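Local coordinates for putative adenylate cyclase (Vibrio parahaemolyticus, PDB 2ACA), which is a putative adenylate cyclase of the CYTH family, which probably binds triphosphate substrates and may convert ATP to cyclic AMP, at residues A[10-15]-A[140-145]; A[58-63]-A[78-83]; A[120-125]-A[150-155]. All blocks are in the same frame, centred on the assembly; numbering follows the deposited sequence.

How the contacts relate
The N-terminal strand 11-19 finds its sheet partner late in the chain: contact 1 pairs it with strand 134-143, closing a loop of more than 120 residues. Contact 2 lies wholly within that loop and is much more local, joining the two ends of the hairpin formed by strands 61-68 and 72-78. Contact 3 opens at the turn before strand 123-130 and closes on helix 152-162, after contact 1 has closed, so these two cross. Contacts 1 and 3 adjoin through neighbouring strands, with Ala140 O probably hydrogen-bonded to His124 N. Contacts 1 and 2 meet where Asp83 O probably accepts from Glu12 N. Contacts 2 and 3 do not touch.

Contact 1 (A[10-15]-A[140-145]); sequences QFEVEL and AIMTDD
Glu12 and Met142 (a selenomethionine) face each other as a non-hydrogen-bonded antiparallel pair, their side chains crossing at a slant. With chi1 at 177°, Glu12 CG is directed opposite the main-chain N, and the extended chain runs past the selenoether arm, bringing Glu12 CB to 3.4 Å from Met142 CG. The arm bends at chi3, and its methyl CE turns back toward the glutamate. On the same face, Ala140 CB rests against Glu14 CB at 3.7 Å, while the Glu14 carboxylate leads away and ends near a phosphate ion, probably from the crystallisation liquor. Glu12 and Glu14 belong to the ExExK signature of CYTH proteins, which in relatives lines the substrate tunnel.

The opposite face carries Val13 and Ile141, side by side and pointing the same way. Their CG2 methyls are in tight contact: Val13 CG2 lies 3.3 Å from Ile141 CG2. Further along, the edge of the Phe11 ring meets a backbone carbonyl, with CD2 3.3 Å from Asp144 O, and Gln10 CB sits over one ring face.

Four backbone hydrogen bonds fix this register. Thr143 N to Phe11 O is short at 2.7 Å and fairly straight (163°), whereas its return bond, Phe11 N to Thr143 O, is bent to 135° at 3.2 Å. Thr143 OG1 accepts from Asp145 N in an ST turn as the strand ends.

Helix 152-162 covers the Val13 side through Leu156; strand 123-130 continues the sheet beyond Ala140, and Gln10 bonds through its backbone to Cys85 of strand 85-89.

Contact 2 (A[58-63]-A[78-83]); sequences QGKSLV and KGPEAD
Lys60 and Pro80 lie alongside each other where a Schellman motif leads into a short antiparallel pairing. Gly59, with a positive phi of 75°, is the C-prime residue that ends helix 54-57; two residues later the chain enters strand 61-68, whose hairpin partner, strand 72-78, ends at Lys78. The strands belong to the antiparallel sheet that curves into the tunnel of the CYTH fold.

Two backbone hydrogen bonds define the pairing of Ser61 with Lys78. Ser61 N donates to Lys78 O at 3.0 Å, and Lys78 N returns a bond to Ser61 O at 2.9 Å; the two N-H...O angles agree closely, near 155°, as expected of a regular hydrogen-bonded pair.

Weaker CA-H...O contacts continue beyond the end of the ladder, where one strand begins and the other stops. Lys60 CA lies 3.2 Å from Lys78 O. The CA-H of Pro80 is aimed almost straight at Gly59 O, with an angle at H of 173°. The cis peptide between Gly79 and Pro80 swings the chain round at this point.

Apolar contact comes from the lysine's methylenes. The Lys60 chain is fully extended beyond CG and runs beside the proline ring, with Lys60 CE 3.7 Å from Pro80 CD. Its ammonium passes on to the second subunit, where NZ hydrogen-bonds Asn102 O.

Ser61 OG sits 3.1 Å from Lys78 CB, a close van der Waals contact of hydroxyl with methylene. The Lys78 ammonium, turned at chi4, leads away toward a bound phosphate ion and a long, weak ion pair with Glu12.

One water spans the surface end, donating to Gly59 O at 3.0 Å and to Pro80 O at 2.8 Å.

Contact 3 (A[120-125]-A[150-155]); sequences VGEFHI and ARYRER
Arg155 reaches from near the N-terminal end of helix 152-162 across the rim of the Phe123 ring. Its CB already touches the ring, 3.9 Å from Phe123 CZ. The chain then closes in: CD of Arg155 stands 3.4 Å from Phe123 CE2, oblique to the ring. A bend at chi3 (-55°) carries the chain across the phenyl plane at the ring's rim, where Arg155 NE lies at the edge, in the ring plane, 3.4 Å from Phe123 CZ. The guanidinium itself is nearly perpendicular to the phenyl, their planes 83° apart, and Phe123 CZ sits 3.3 Å above the guanidinium plane, offset toward its rim. The ring thus turns its edge to the flat face of the cation, and the charge does not lie over the pi face. NH1 lies beyond the phenyl plane, near Phe123 CE2, on the side of Glu122. At the far tip NH2 approaches Glu122 OE2 at 4.1 Å, with the oxygen well out of the guanidinium plane, so any attraction is probably one of charge alone, beyond a salt bridge.

Glu122 and Phe123 belong to a type II' turn from Val120 to Phe123, which links strands 106-120 and 123-130 in a tight beta hairpin. The turn is closed by Val120 N bonding to Phe123 O and by Phe123 N bonding to Val120 O. Within it, Glu122 CG lies over one face of the Phe123 ring. Helix 152-162 follows strand 134-143 after a loop, and Tyr152 packs on Val13, Ile141 and Thr143 of strands 11-19 and 134-143.

Tyr152 meets the phenylalanine at another part of its rim, with Tyr152 CD1 3.9 Å from Phe123 CE1 and near the phenyl plane. The tyrosine's own edge faces the Glu122 carboxylate, whose OE2 is 4.0 Å from Tyr152 CE1.

Contact 1 (A[10-15]-A[140-145])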
# COMPACT_ATOMS: atom_id res chain seq x y z
N GLN A 10 -8.02 -12.49 -5.98
CA GLN A 10 -9.22 -11.70 -6.24
C GLN A 10 -10.60 -12.27 -5.88
O GLN A 10 -11.56 -11.51 -5.72
CB GLN A 10 -9.22 -11.26 -7.71
CG GLN A 10 -10.32 -10.26 -8.08
CD GLN A 10 -10.23 -9.78 -9.52
OE1 GLN A 10 -10.99 -8.91 -9.94
NE2 GLN A 10 -9.30 -10.35 -10.28
N PHE A 11 -10.72 -13.58 -5.74
CA PHE A 11 -12.03 -14.16 -5.43
C PHE A 11 -12.03 -14.94 -4.14
O PHE A 11 -11.38 -15.98 -4.02
CB PHE A 11 -12.48 -15.01 -6.62
CG PHE A 11 -12.39 -14.28 -7.93
CD1 PHE A 11 -13.03 -13.06 -8.09
CD2 PHE A 11 -11.60 -14.76 -8.97
CE1 PHE A 11 -12.89 -12.32 -9.27
CE2 PHE A 11 -11.45 -14.03 -10.15
CZ PHE A 11 -12.09 -12.81 -10.29
N GLU A 12 -12.80 -14.44 -3.17
CA GLU A 12 -12.88 -15.03 -1.85
C GLU A 12 -14.28 -15.44 -1.43
O GLU A 12 -15.14 -14.59 -1.23
CB GLU A 12 -12.33 -14.01 -0.84
CG GLU A 12 -12.39 -14.41 0.62
CD GLU A 12 -12.08 -13.26 1.56
OE1 GLU A 12 -11.85 -13.50 2.77
OE2 GLU A 12 -12.08 -12.09 1.11
N VAL A 13 -14.53 -16.75 -1.33
CA VAL A 13 -15.83 -17.21 -0.88
C VAL A 13 -15.67 -17.31 0.63
O VAL A 13 -14.68 -17.86 1.13
CB VAL A 13 -16.20 -18.60 -1.46
CG1 VAL A 13 -16.43 -18.49 -2.95
CG2 VAL A 13 -15.11 -19.60 -1.18
N GLU A 14 -16.64 -16.77 1.36
CA GLU A 14 -16.58 -16.76 2.82
C GLU A 14 -17.96 -16.94 3.44
O GLU A 14 -18.93 -16.33 3.00
CB GLU A 14 -15.99 -15.42 3.27
CG GLU A 14 -15.79 -15.26 4.76
CD GLU A 14 -15.42 -13.83 5.11
OE1 GLU A 14 -14.80 -13.60 6.17
OE2 GLU A 14 -15.77 -12.92 4.32
N LEU A 15 -18.03 -17.78 4.46
CA LEU A 15 -19.28 -18.01 5.18
C LEU A 15 -19.05 -17.58 6.62
O LEU A 15 -18.10 -18.02 7.25
CB LEU A 15 -19.66 -19.50 5.16
CG LEU A 15 -20.23 -20.05 3.85
CD1 LEU A 15 -19.25 -19.81 2.72
CD2 LEU A 15 -20.51 -21.53 4.00
N ALA A 140 -13.25 -19.56 4.90
CA ALA A 140 -13.08 -19.05 3.55
C ALA A 140 -11.87 -19.60 2.81
O ALA A 140 -11.01 -20.27 3.38
CB ALA A 140 -13.00 -17.52 3.59
N ILE A 141 -11.82 -19.29 1.52
CA ILE A 141 -10.74 -19.70 0.64
C ILE A 141 -10.71 -18.71 -0.52
O ILE A 141 -11.75 -18.45 -1.13
CB ILE A 141 -10.97 -21.12 0.08
CG1 ILE A 141 -9.99 -21.40 -1.06
CG2 ILE A 141 -12.39 -21.26 -0.42
CD1 ILE A 141 -8.53 -21.37 -0.65
N MSE A 142 -9.55 -18.13 -0.79
CA MSE A 142 -9.41 -17.20 -1.90
C MSE A 142 -8.78 -17.95 -3.06
O MSE A 142 -7.79 -18.66 -2.89
CB MSE A 142 -8.52 -16.01 -1.52
CG MSE A 142 -9.13 -15.09 -0.48
SE MSE A 142 -7.94 -13.63 -0.07
CE MSE A 142 -8.66 -12.30 -1.26
N THR A 143 -9.39 -17.82 -4.23
CA THR A 143 -8.91 -18.49 -5.43
C THR A 143 -8.96 -17.53 -6.62
O THR A 143 -9.54 -16.45 -6.53
CB THR A 143 -9.77 -19.71 -5.76
OG1 THR A 143 -9.23 -20.38 -6.91
CG2 THR A 143 -11.20 -19.28 -6.06
N ASP A 144 -8.33 -17.93 -7.72
CA ASP A 144 -8.32 -17.11 -8.92
C ASP A 144 -9.31 -17.70 -9.93
O ASP A 144 -9.90 -16.97 -10.74
CB ASP A 144 -6.91 -17.07 -9.51
CG ASP A 144 -5.93 -16.39 -8.59
OD1 ASP A 144 -5.67 -16.95 -7.49
OD2 ASP A 144 -5.42 -15.31 -8.94
N ASP A 145 -9.50 -19.01 -9.85
CA ASP A 145 -10.43 -19.72 -10.72
C ASP A 145 -11.84 -19.50 -10.18
O ASP A 145 -12.14 -19.87 -9.04
CB ASP A 145 -10.08 -21.22 -10.74
CG ASP A 145 -11.08 -22.06 -11.52
OD1 ASP A 145 -11.66 -21.56 -12.51
OD2 ASP A 145 -11.29 -23.24 -11.16

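Contact 2 (A[58-63]-A[78-83])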
# COMPACT_ATOMS: atom_id res chain seq x y z
N GLN A 58 -21.69 2.27 -4.96
CA GLN A 58 -21.31 1.30 -5.98
C GLN A 58 -21.08 -0.11 -5.45
O GLN A 58 -20.65 -0.99 -6.19
CB GLN A 58 -20.05 1.81 -6.71
CG GLN A 58 -20.31 3.08 -7.50
CD GLN A 58 -21.39 2.88 -8.56
OE1 GLN A 58 -22.07 3.82 -8.96
NE2 GLN A 58 -21.55 1.63 -9.01
N GLY A 59 -21.37 -0.33 -4.17
CA GLY A 59 -21.20 -1.65 -3.58
C GLY A 59 -19.75 -2.00 -3.32
O GLY A 59 -19.34 -3.15 -3.46
N LYS A 60 -18.96 -1.01 -2.94
CA LYS A 60 -17.55 -1.24 -2.69
C LYS A 60 -17.16 -0.74 -1.31
O LYS A 60 -17.81 0.13 -0.74
CB LYS A 60 -16.71 -0.54 -3.76
CG LYS A 60 -17.04 -0.96 -5.17
CD LYS A 60 -16.34 -0.06 -6.19
CE LYS A 60 -16.70 -0.44 -7.62
NZ LYS A 60 -16.05 0.45 -8.60
N SER A 61 -16.09 -1.30 -0.78
CA SER A 61 -15.57 -0.89 0.51
C SER A 61 -14.06 -0.78 0.40
O SER A 61 -13.40 -1.61 -0.25
CB SER A 61 -15.97 -1.89 1.61
OG SER A 61 -15.60 -3.21 1.27
N LEU A 62 -13.52 0.26 1.02
CA LEU A 62 -12.09 0.55 1.02
C LEU A 62 -11.68 0.50 2.49
O LEU A 62 -12.21 1.24 3.30
CB LEU A 62 -11.86 1.95 0.45
CG LEU A 62 -10.48 2.60 0.60
CD1 LEU A 62 -9.41 1.77 -0.08
CD2 LEU A 62 -10.53 4.00 -0.00
N VAL A 63 -10.73 -0.36 2.81
CA VAL A 63 -10.32 -0.51 4.20
C VAL A 63 -8.83 -0.55 4.48
O VAL A 63 -8.06 -1.15 3.72
CB VAL A 63 -10.95 -1.82 4.78
CG1 VAL A 63 -10.48 -2.05 6.22
CG2 VAL A 63 -12.48 -1.76 4.70
N LYS A 78 -13.13 -4.33 -1.26
CA LYS A 78 -14.10 -5.40 -1.49
C LYS A 78 -15.18 -4.95 -2.45
O LYS A 78 -15.56 -3.77 -2.45
CB LYS A 78 -14.75 -5.84 -0.17
CG LYS A 78 -13.84 -6.61 0.77
CD LYS A 78 -14.57 -6.96 2.06
CE LYS A 78 -13.71 -7.79 3.00
NZ LYS A 78 -13.44 -9.16 2.48
N GLY A 79 -15.69 -5.89 -3.24
CA GLY A 79 -16.73 -5.58 -4.21
C GLY A 79 -16.18 -5.09 -5.54
O GLY A 79 -14.96 -5.04 -5.72
N PRO A 80 -17.05 -4.72 -6.49
CA PRO A 80 -18.51 -4.75 -6.37
C PRO A 80 -19.08 -6.16 -6.40
O PRO A 80 -20.09 -6.44 -5.77
CB PRO A 80 -18.97 -3.91 -7.56
CG PRO A 80 -17.93 -4.21 -8.59
CD PRO A 80 -16.65 -4.14 -7.79
N GLU A 81 -18.42 -7.06 -7.13
CA GLU A 81 -18.88 -8.44 -7.21
C GLU A 81 -18.92 -9.04 -5.81
O GLU A 81 -18.00 -8.87 -5.01
CB GLU A 81 -17.94 -9.27 -8.10
CG GLU A 81 -17.95 -8.86 -9.57
CD GLU A 81 -17.23 -7.55 -9.83
OE1 GLU A 81 -17.25 -7.07 -10.99
OE2 GLU A 81 -16.64 -6.99 -8.88
N ALA A 82 -20.01 -9.75 -5.51
CA ALA A 82 -20.21 -10.38 -4.21
C ALA A 82 -18.98 -11.06 -3.62
O ALA A 82 -18.73 -10.96 -2.42
CB ALA A 82 -21.36 -11.37 -4.30
N ASP A 83 -18.22 -11.75 -4.47
CA ASP A 83 -17.04 -12.48 -4.02
C ASP A 83 -15.69 -11.87 -4.41
O ASP A 83 -14.67 -12.55 -4.37
CB ASP A 83 -17.09 -13.90 -4.58
CG ASP A 83 -17.22 -13.93 -6.09
OD1 ASP A 83 -18.30 -13.54 -6.59
OD2 ASP A 83 -16.25 -14.32 -6.77
O HOH W 1 -21.25 -5.49 -3.37

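Contact 3 (A[120-125]-A[150-155])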
# COMPACT_ATOMS: atom_id res chain seq x y z
N VAL A 120 -6.29 -24.72 7.74
CA VAL A 120 -6.65 -26.14 7.68
C VAL A 120 -6.66 -26.40 6.19
O VAL A 120 -7.68 -26.22 5.52
CB VAL A 120 -8.05 -26.41 8.26
CG1 VAL A 120 -8.44 -27.85 8.02
CG2 VAL A 120 -8.06 -26.12 9.76
N GLY A 121 -5.51 -26.81 5.67
CA GLY A 121 -5.40 -27.05 4.24
C GLY A 121 -5.21 -25.68 3.62
O GLY A 121 -4.33 -24.92 4.04
N GLU A 122 -6.03 -25.35 2.64
CA GLU A 122 -5.95 -24.04 1.99
C GLU A 122 -7.10 -23.17 2.49
O GLU A 122 -7.24 -22.02 2.08
CB GLU A 122 -6.05 -24.20 0.47
CG GLU A 122 -7.38 -24.74 -0.03
CD GLU A 122 -7.41 -24.91 -1.53
OE1 GLU A 122 -7.14 -23.93 -2.25
OE2 GLU A 122 -7.70 -26.04 -2.00
N PHE A 123 -7.91 -23.73 3.38
CA PHE A 123 -9.05 -23.01 3.93
C PHE A 123 -8.66 -22.26 5.20
O PHE A 123 -7.85 -22.75 5.99
CB PHE A 123 -10.18 -23.99 4.22
CG PHE A 123 -10.68 -24.70 3.00
CD1 PHE A 123 -11.29 -24.00 1.97
CD2 PHE A 123 -10.52 -26.08 2.87
CE1 PHE A 123 -11.72 -24.65 0.82
CE2 PHE A 123 -10.95 -26.74 1.73
CZ PHE A 123 -11.55 -26.03 0.70
N HIS A 124 -9.25 -21.08 5.38
CA HIS A 124 -8.96 -20.25 6.54
C HIS A 124 -10.11 -20.28 7.55
O HIS A 124 -11.27 -20.29 7.16
CB HIS A 124 -8.74 -18.80 6.12
CG HIS A 124 -7.66 -18.62 5.09
ND1 HIS A 124 -6.35 -18.97 5.32
CD2 HIS A 124 -7.70 -18.12 3.83
CE1 HIS A 124 -5.62 -18.70 4.25
NE2 HIS A 124 -6.42 -18.18 3.33
N ILE A 125 -9.77 -20.30 8.83
CA ILE A 125 -10.79 -20.28 9.87
C ILE A 125 -10.53 -19.06 10.73
O ILE A 125 -9.46 -18.93 11.31
CB ILE A 125 -10.72 -21.52 10.78
CG1 ILE A 125 -10.96 -22.80 9.97
CG2 ILE A 125 -11.74 -21.38 11.90
CD1 ILE A 125 -11.02 -24.06 10.82
N ALA A 150 -18.45 -22.49 -6.53
CA ALA A 150 -19.68 -22.99 -5.96
C ALA A 150 -19.32 -24.28 -5.25
O ALA A 150 -20.02 -24.74 -4.34
CB ALA A 150 -20.71 -23.24 -7.05
N ARG A 151 -18.20 -24.86 -5.67
CA ARG A 151 -17.73 -26.10 -5.07
C ARG A 151 -16.88 -25.81 -3.83
O ARG A 151 -16.84 -26.62 -2.91
CB ARG A 151 -16.94 -26.94 -6.09
CG ARG A 151 -15.77 -26.24 -6.77
CD ARG A 151 -14.89 -27.25 -7.52
NE ARG A 151 -15.50 -27.77 -8.74
CZ ARG A 151 -15.16 -27.37 -9.96
NH1 ARG A 151 -14.21 -26.46 -10.11
NH2 ARG A 151 -15.74 -27.89 -11.04
N TYR A 152 -16.20 -24.66 -3.81
CA TYR A 152 -15.42 -24.29 -2.63
C TYR A 152 -16.45 -23.94 -1.55
O TYR A 152 -16.31 -24.33 -0.39
CB TYR A 152 -14.53 -23.06 -2.90
CG TYR A 152 -13.20 -23.36 -3.57
CD1 TYR A 152 -12.34 -24.32 -3.04
CD2 TYR A 152 -12.79 -22.66 -4.70
CE1 TYR A 152 -11.10 -24.58 -3.64
CE2 TYR A 152 -11.56 -22.91 -5.31
CZ TYR A 152 -10.72 -23.87 -4.77
OH TYR A 152 -9.50 -24.11 -5.35
N ARG A 153 -17.48 -23.21 -1.97
CA ARG A 153 -18.58 -22.79 -1.09
C ARG A 153 -19.15 -24.00 -0.37
O ARG A 153 -19.73 -23.87 0.71
CB ARG A 153 -19.67 -22.10 -1.92
CG ARG A 153 -21.06 -22.01 -1.29
CD ARG A 153 -21.09 -21.14 -0.04
NE ARG A 153 -22.45 -20.83 0.39
CZ ARG A 153 -23.38 -21.73 0.69
NH1 ARG A 153 -23.11 -23.02 0.59
NH2 ARG A 153 -24.59 -21.34 1.08
N GLU A 154 -18.98 -25.16 -0.98
CA GLU A 154 -19.50 -26.41 -0.43
C GLU A 154 -18.53 -27.05 0.55
O GLU A 154 -18.93 -27.42 1.66
CB GLU A 154 -19.81 -27.37 -1.57
CG GLU A 154 -20.90 -26.86 -2.50
CD GLU A 154 -21.07 -27.72 -3.73
OE1 GLU A 154 -21.93 -27.38 -4.57
OE2 GLU A 154 -20.35 -28.73 -3.87
N ARG A 155 -17.26 -27.18 0.16
CA ARG A 155 -16.30 -27.77 1.07
C ARG A 155 -16.20 -26.84 2.27
O ARG A 155 -15.83 -27.26 3.37
CB ARG A 155 -14.93 -27.95 0.41
CG ARG A 155 -14.28 -29.28 0.77
CD ARG A 155 -12.78 -29.29 0.53
NE ARG A 155 -12.42 -28.92 -0.84
CZ ARG A 155 -11.17 -28.93 -1.31
NH1 ARG A 155 -10.17 -29.30 -0.52
NH2 ARG A 155 -10.93 -28.57 -2.56